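Local coordinates for protein metagenomic carboxyl esterase MGS0156 (Uncultured organism, PDB 5D8M) that probably hydrolyses the ester bonds of carboxylic acid esters, at residues 245-258 and 284-298. Sequence-based numbering, arbitrary orientation.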
loop_
_atom_site.group_PDB
_atom_site.type_symbol
_atom_site.label_atom_id
_atom_site.label_comp_id
_atom_site.label_asym_id
_atom_site.label_seq_id
_atom_site.Cartn_x
_atom_site.Cartn_y
_atom_site.Cartn_z
ATOM N N TYR A 245 -1.580 -13.263 0.314
ATOM C CA TYR A 245 -0.984 -11.942 0.144
ATOM C C TYR A 245 -1.087 -11.485 -1.305
ATOM O O TYR A 245 -0.942 -12.288 -2.240
ATOM C CB TYR A 245 0.482 -11.957 0.609
ATOM C CG TYR A 245 0.611 -12.485 2.020
ATOM C CD1 TYR A 245 0.423 -11.651 3.113
ATOM C CD2 TYR A 245 0.883 -13.825 2.260
ATOM C CE1 TYR A 245 0.513 -12.138 4.404
ATOM C CE2 TYR A 245 0.977 -14.319 3.546
ATOM C CZ TYR A 245 0.791 -13.475 4.616
ATOM O OH TYR A 245 0.894 -13.982 5.912
ATOM N N TYR A 246 -1.343 -10.194 -1.477
ATOM C CA TYR A 246 -1.501 -9.602 -2.792
ATOM C C TYR A 246 -0.812 -8.257 -2.809
ATOM O O TYR A 246 -0.847 -7.536 -1.808
ATOM C CB TYR A 246 -2.987 -9.419 -3.151
ATOM C CG TYR A 246 -3.843 -10.661 -2.947
ATOM C CD1 TYR A 246 -4.377 -10.958 -1.698
ATOM C CD2 TYR A 246 -4.145 -11.504 -4.011
ATOM C CE1 TYR A 246 -5.182 -12.094 -1.502
ATOM C CE2 TYR A 246 -4.946 -12.629 -3.833
ATOM C CZ TYR A 246 -5.454 -12.917 -2.576
ATOM O OH TYR A 246 -6.251 -14.000 -2.394
ATOM N N SER A 247 -0.210 -7.891 -3.940
ATOM C CA SER A 247 0.521 -6.625 -3.978
ATOM C C SER A 247 0.257 -5.854 -5.269
ATOM O O SER A 247 0.198 -6.447 -6.368
ATOM C CB SER A 247 2.035 -6.871 -3.837
ATOM O OG SER A 247 2.347 -7.567 -2.627
ATOM N N LEU A 248 0.129 -4.540 -5.102
ATOM C CA LEU A 248 0.113 -3.552 -6.173
ATOM C C LEU A 248 1.299 -2.634 -5.949
ATOM O O LEU A 248 1.491 -2.147 -4.838
ATOM C CB LEU A 248 -1.186 -2.752 -6.166
ATOM C CG LEU A 248 -2.426 -3.530 -6.601
ATOM C CD1 LEU A 248 -3.665 -2.875 -5.982
ATOM C CD2 LEU A 248 -2.549 -3.520 -8.117
ATOM N N ALA A 249 2.113 -2.435 -6.984
ATOM C CA ALA A 249 3.245 -1.528 -6.880
ATOM C C ALA A 249 3.090 -0.343 -7.844
ATOM O O ALA A 249 3.146 -0.512 -9.057
ATOM C CB ALA A 249 4.547 -2.283 -7.149
ATOM N N ALA A 250 2.899 0.860 -7.300
ATOM C CA ALA A 250 2.634 2.027 -8.138
ATOM C C ALA A 250 3.905 2.687 -8.670
ATOM O O ALA A 250 4.973 2.633 -8.037
ATOM C CB ALA A 250 1.809 3.041 -7.366
ATOM N N PHE A 251 3.780 3.285 -9.858
ATOM C CA PHE A 251 4.712 4.293 -10.315
ATOM C C PHE A 251 4.058 5.092 -11.423
ATOM O O PHE A 251 3.158 4.602 -12.100
ATOM C CB PHE A 251 6.042 3.666 -10.782
ATOM C CG PHE A 251 5.936 2.779 -12.004
ATOM C CD1 PHE A 251 5.713 1.410 -11.877
ATOM C CD2 PHE A 251 6.109 3.305 -13.270
ATOM C CE1 PHE A 251 5.642 0.594 -13.002
ATOM C CE2 PHE A 251 6.048 2.498 -14.398
ATOM C CZ PHE A 251 5.811 1.139 -14.268
ATOM N N ALA A 252 4.507 6.328 -11.584
ATOM C CA ALA A 252 4.076 7.181 -12.670
ATOM C C ALA A 252 5.317 7.795 -13.297
ATOM O O ALA A 252 6.395 7.733 -12.716
ATOM C CB ALA A 252 3.132 8.263 -12.171
ATOM N N SER A 253 5.166 8.400 -14.469
ATOM C CA SER A 253 6.270 9.119 -15.081
ATOM C C SER A 253 6.594 10.291 -14.188
ATOM O O SER A 253 5.785 10.654 -13.329
ATOM C CB SER A 253 5.913 9.596 -16.489
ATOM O OG SER A 253 4.828 10.513 -16.430
ATOM N N ARG A 254 7.759 10.899 -14.392
ATOM C CA ARG A 254 8.134 12.052 -13.588
ATOM C C ARG A 254 7.103 13.180 -13.677
ATOM O O ARG A 254 6.727 13.768 -12.669
ATOM C CB ARG A 254 9.504 12.569 -14.008
ATOM C CG ARG A 254 10.017 13.613 -13.069
ATOM C CD ARG A 254 11.365 14.132 -13.478
ATOM N NE ARG A 254 11.941 14.916 -12.392
ATOM C CZ ARG A 254 11.663 16.196 -12.138
ATOM N NH1 ARG A 254 12.261 16.805 -11.119
ATOM N NH2 ARG A 254 10.799 16.871 -12.892
ATOM N N GLU A 255 6.612 13.456 -14.879
ATOM C CA GLU A 255 5.678 14.559 -15.051
ATOM C C GLU A 255 4.285 14.272 -14.469
ATOM O O GLU A 255 3.542 15.206 -14.188
ATOM C CB GLU A 255 5.565 14.942 -16.535
ATOM C CG GLU A 255 4.771 14.000 -17.406
ATOM C CD GLU A 255 4.519 14.571 -18.804
ATOM O OE1 GLU A 255 3.614 14.061 -19.503
ATOM O OE2 GLU A 255 5.224 15.525 -19.207
ATOM N N GLU A 256 3.931 13.000 -14.284
ATOM C CA GLU A 256 2.661 12.666 -13.625
ATOM C C GLU A 256 2.849 12.326 -12.150
ATOM O O GLU A 256 1.965 11.751 -11.504
ATOM C CB GLU A 256 1.964 11.514 -14.350
ATOM C CG GLU A 256 1.547 11.863 -15.793
ATOM C CD GLU A 256 0.615 13.085 -15.891
ATOM O OE1 GLU A 256 -0.174 13.338 -14.950
ATOM O OE2 GLU A 256 0.663 13.799 -16.926
ATOM N N THR A 257 4.003 12.699 -11.616
ATOM C CA THR A 257 4.330 12.505 -10.213
ATOM C C THR A 257 4.174 13.874 -9.513
ATOM O O THR A 257 4.627 14.882 -10.041
ATOM C CB THR A 257 5.782 11.939 -10.047
ATOM O OG1 THR A 257 5.867 10.607 -10.603
ATOM C CG2 THR A 257 6.205 11.892 -8.585
ATOM N N SER A 258 3.490 13.899 -8.369
ATOM C CA SER A 258 3.251 15.133 -7.610
ATOM C C SER A 258 4.516 15.936 -7.323
ATOM O O SER A 258 5.547 15.365 -7.002
ATOM C CB SER A 258 2.565 14.809 -6.260
ATOM O OG SER A 258 1.258 14.313 -6.452
ATOM N N ALA A 284 8.195 -3.418 -3.239
ATOM C CA ALA A 284 6.806 -3.207 -2.851
ATOM C C ALA A 284 5.949 -4.429 -3.117
ATOM O O ALA A 284 4.710 -4.329 -3.254
ATOM C CB ALA A 284 6.223 -1.979 -3.596
ATOM N N ILE A 285 6.603 -5.584 -3.202
ATOM C CA ILE A 285 5.890 -6.802 -3.495
ATOM C C ILE A 285 6.146 -7.837 -2.411
ATOM O O ILE A 285 7.299 -8.195 -2.131
ATOM C CB ILE A 285 6.292 -7.339 -4.882
ATOM C CG1 ILE A 285 5.906 -6.289 -5.947
ATOM C CG2 ILE A 285 5.587 -8.688 -5.160
ATOM C CD1 ILE A 285 6.529 -6.521 -7.313
ATOM N N ILE A 286 5.066 -8.309 -1.795
ATOM C CA ILE A 286 5.162 -9.339 -0.765
ATOM C C ILE A 286 5.569 -10.687 -1.384
ATOM O O ILE A 286 4.846 -11.236 -2.218
ATOM C CB ILE A 286 3.819 -9.497 -0.009
ATOM C CG1 ILE A 286 3.388 -8.147 0.615
ATOM C CG2 ILE A 286 3.904 -10.668 0.999
ATOM C CD1 ILE A 286 1.927 -8.150 1.245
ATOM N N PRO A 287 6.731 -11.227 -0.973
ATOM C CA PRO A 287 7.182 -12.486 -1.578
ATOM C C PRO A 287 6.229 -13.638 -1.231
ATOM O O PRO A 287 5.642 -13.635 -0.145
ATOM C CB PRO A 287 8.588 -12.694 -0.983
ATOM C CG PRO A 287 8.604 -11.893 0.280
ATOM C CD PRO A 287 7.694 -10.697 0.012
ATOM N N GLY A 288 6.051 -14.571 -2.160
ATOM C CA GLY A 288 5.142 -15.697 -1.975
ATOM C C GLY A 288 3.678 -15.329 -2.203
ATOM O O GLY A 288 2.800 -16.177 -2.084
ATOM N N GLY A 289 3.415 -14.059 -2.513
ATOM C CA GLY A 289 2.063 -13.609 -2.772
ATOM C C GLY A 289 1.640 -13.595 -4.234
ATOM O O GLY A 289 2.220 -14.283 -5.080
ATOM N N THR A 290 0.597 -12.828 -4.514
ATOM C CA THR A 290 0.108 -12.602 -5.866
ATOM C C THR A 290 0.422 -11.177 -6.286
ATOM O O THR A 290 0.153 -10.262 -5.544
ATOM C CB THR A 290 -1.413 -12.847 -5.961
ATOM O OG1 THR A 290 -1.652 -14.240 -5.845
ATOM C CG2 THR A 290 -2.000 -12.345 -7.302
ATOM N N LEU A 291 1.012 -11.003 -7.467
ATOM C CA LEU A 291 1.207 -9.667 -8.034
ATOM C C LEU A 291 -0.026 -9.275 -8.851
ATOM O O LEU A 291 -0.365 -9.949 -9.833
ATOM C CB LEU A 291 2.459 -9.620 -8.917
ATOM C CG LEU A 291 2.713 -8.318 -9.686
ATOM C CD1 LEU A 291 2.889 -7.125 -8.733
ATOM C CD2 LEU A 291 3.948 -8.517 -10.572
ATOM N N LEU A 292 -0.688 -8.205 -8.431
ATOM C CA LEU A 292 -1.880 -7.740 -9.093
ATOM C C LEU A 292 -1.533 -6.733 -10.189
ATOM O O LEU A 292 -2.290 -6.584 -11.138
ATOM C CB LEU A 292 -2.854 -7.097 -8.091
ATOM C CG LEU A 292 -3.362 -7.981 -6.966
ATOM C CD1 LEU A 292 -4.295 -7.164 -6.083
ATOM C CD2 LEU A 292 -4.053 -9.208 -7.541
ATOM N N GLY A 293 -0.411 -6.030 -10.057
ATOM C CA GLY A 293 -0.023 -5.093 -11.091
ATOM C C GLY A 293 0.570 -3.793 -10.614
ATOM O O GLY A 293 1.031 -3.647 -9.463
ATOM N N TYR A 294 0.577 -2.837 -11.531
ATOM C CA TYR A 294 1.305 -1.588 -11.338
ATOM C C TYR A 294 0.431 -0.377 -11.673
ATOM O O TYR A 294 0.413 0.066 -12.810
ATOM C CB TYR A 294 2.580 -1.573 -12.202
ATOM C CG TYR A 294 3.542 -2.726 -11.933
ATOM C CD1 TYR A 294 3.368 -3.964 -12.560
ATOM C CD2 TYR A 294 4.608 -2.585 -11.038
ATOM C CE1 TYR A 294 4.226 -5.020 -12.321
ATOM C CE2 TYR A 294 5.492 -3.662 -10.793
ATOM C CZ TYR A 294 5.285 -4.863 -11.440
ATOM O OH TYR A 294 6.118 -5.925 -11.233
ATOM N N PRO A 295 -0.303 0.145 -10.676
ATOM C CA PRO A 295 -1.091 1.364 -10.876
ATOM C C PRO A 295 -0.244 2.500 -11.401
ATOM O O PRO A 295 0.829 2.739 -10.874
ATOM C CB PRO A 295 -1.598 1.694 -9.480
ATOM C CG PRO A 295 -1.624 0.359 -8.771
ATOM C CD PRO A 295 -0.413 -0.366 -9.292
ATOM N N ASN A 296 -0.737 3.173 -12.430
ATOM C CA ASN A 296 -0.079 4.329 -13.016
ATOM C C ASN A 296 -0.395 5.577 -12.190
ATOM O O ASN A 296 -1.304 6.344 -12.502
ATOM C CB ASN A 296 -0.536 4.511 -14.480
ATOM C CG ASN A 296 0.324 5.500 -15.238
ATOM O OD1 ASN A 296 1.142 6.233 -14.638
ATOM N ND2 ASN A 296 0.133 5.554 -16.562
ATOM N N ALA A 297 0.369 5.774 -11.127
ATOM C CA ALA A 297 0.015 6.727 -10.099
ATOM C C ALA A 297 1.230 6.886 -9.199
ATOM O O ALA A 297 2.011 5.929 -9.059
ATOM C CB ALA A 297 -1.221 6.203 -9.277
ATOM N N ASP A 298 1.377 8.039 -8.544
ATOM C CA ASP A 298 2.491 8.184 -7.619
ATOM C C ASP A 298 2.038 7.669 -6.245
ATOM O O ASP A 298 0.908 7.222 -6.084
ATOM C CB ASP A 298 3.035 9.647 -7.573
ATOM C CG ASP A 298 2.017 10.673 -7.007
ATOM O OD1 ASP A 298 1.194 10.328 -6.121
ATOM O OD2 ASP A 298 2.086 11.865 -7.405
HETATM O O HOH W 1 -0.385 -15.843 -0.828
HETATM O O HOH W 2 2.215 -10.268 -3.054
HETATM O O HOH W 3 2.621 -3.021 -2.432
HETATM O O HOH W 4 2.297 8.180 -15.738
HETATM O O HOH W 5 0.160 10.438 -9.882
HETATM O O HOH W 6 -0.705 12.442 -5.295
#
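S247 and I286 meet where the loop leading into strand 290-293 passes over the face of the sheet that carries S247, a worked example of how one serine can tie a turn to a parallel sheet. The amide of I286 gives S247 OG a nearly straight hydrogen bond (2.9 Å, 170° at the hydrogen). With OG anti to its own carbonyl carbon (chi1 -58°), the hydroxyl also reaches a water that donates to I286 O and T290 O. I286 sends CG2 across Y245 at roughly a right angle, 3.7 Å from Y245 CB, and then opens a type II turn ending at G289. Beyond the turn the strands pair in parallel: T290 N binds Y245 O, T290 O receives S247 N, and S247 O receives L292 N at 2.9 Å. On the opposite face from S247, the ring of Y246 lies alongside T290, its CD2 3.6 Å from T290 CB, while L248 CD2 packs against L292 CB at 3.6 Å. The backbones stay paired beyond L248, A249 N bonding G293 O, and Y294 CD2 comes to the edge of the F251 ring, in its plane. At the far end D298 OD2 takes two bonds from S258, 2.7 Å from N and 2.8 Å from OG, the hydroxyl meeting the syn lone pair of OD2 and the amide coming nearly along its C-O axis; D298 OD1 accepts from A301 N. With an alanine at D298 the carboxylate is gone, which would probably leave the amide and hydroxyl of S258, and A301 N, without this acceptor and residues 257-258 less firmly held. Strand 244-248 runs between 178-184 and 290-293 in a seven-stranded parallel sheet, consistent with an alpha/beta-hydrolase fold; helix 324-338 covers Y246, T290 and L292 through Y334, and helix 34-48 brings F37 against L248 and L292.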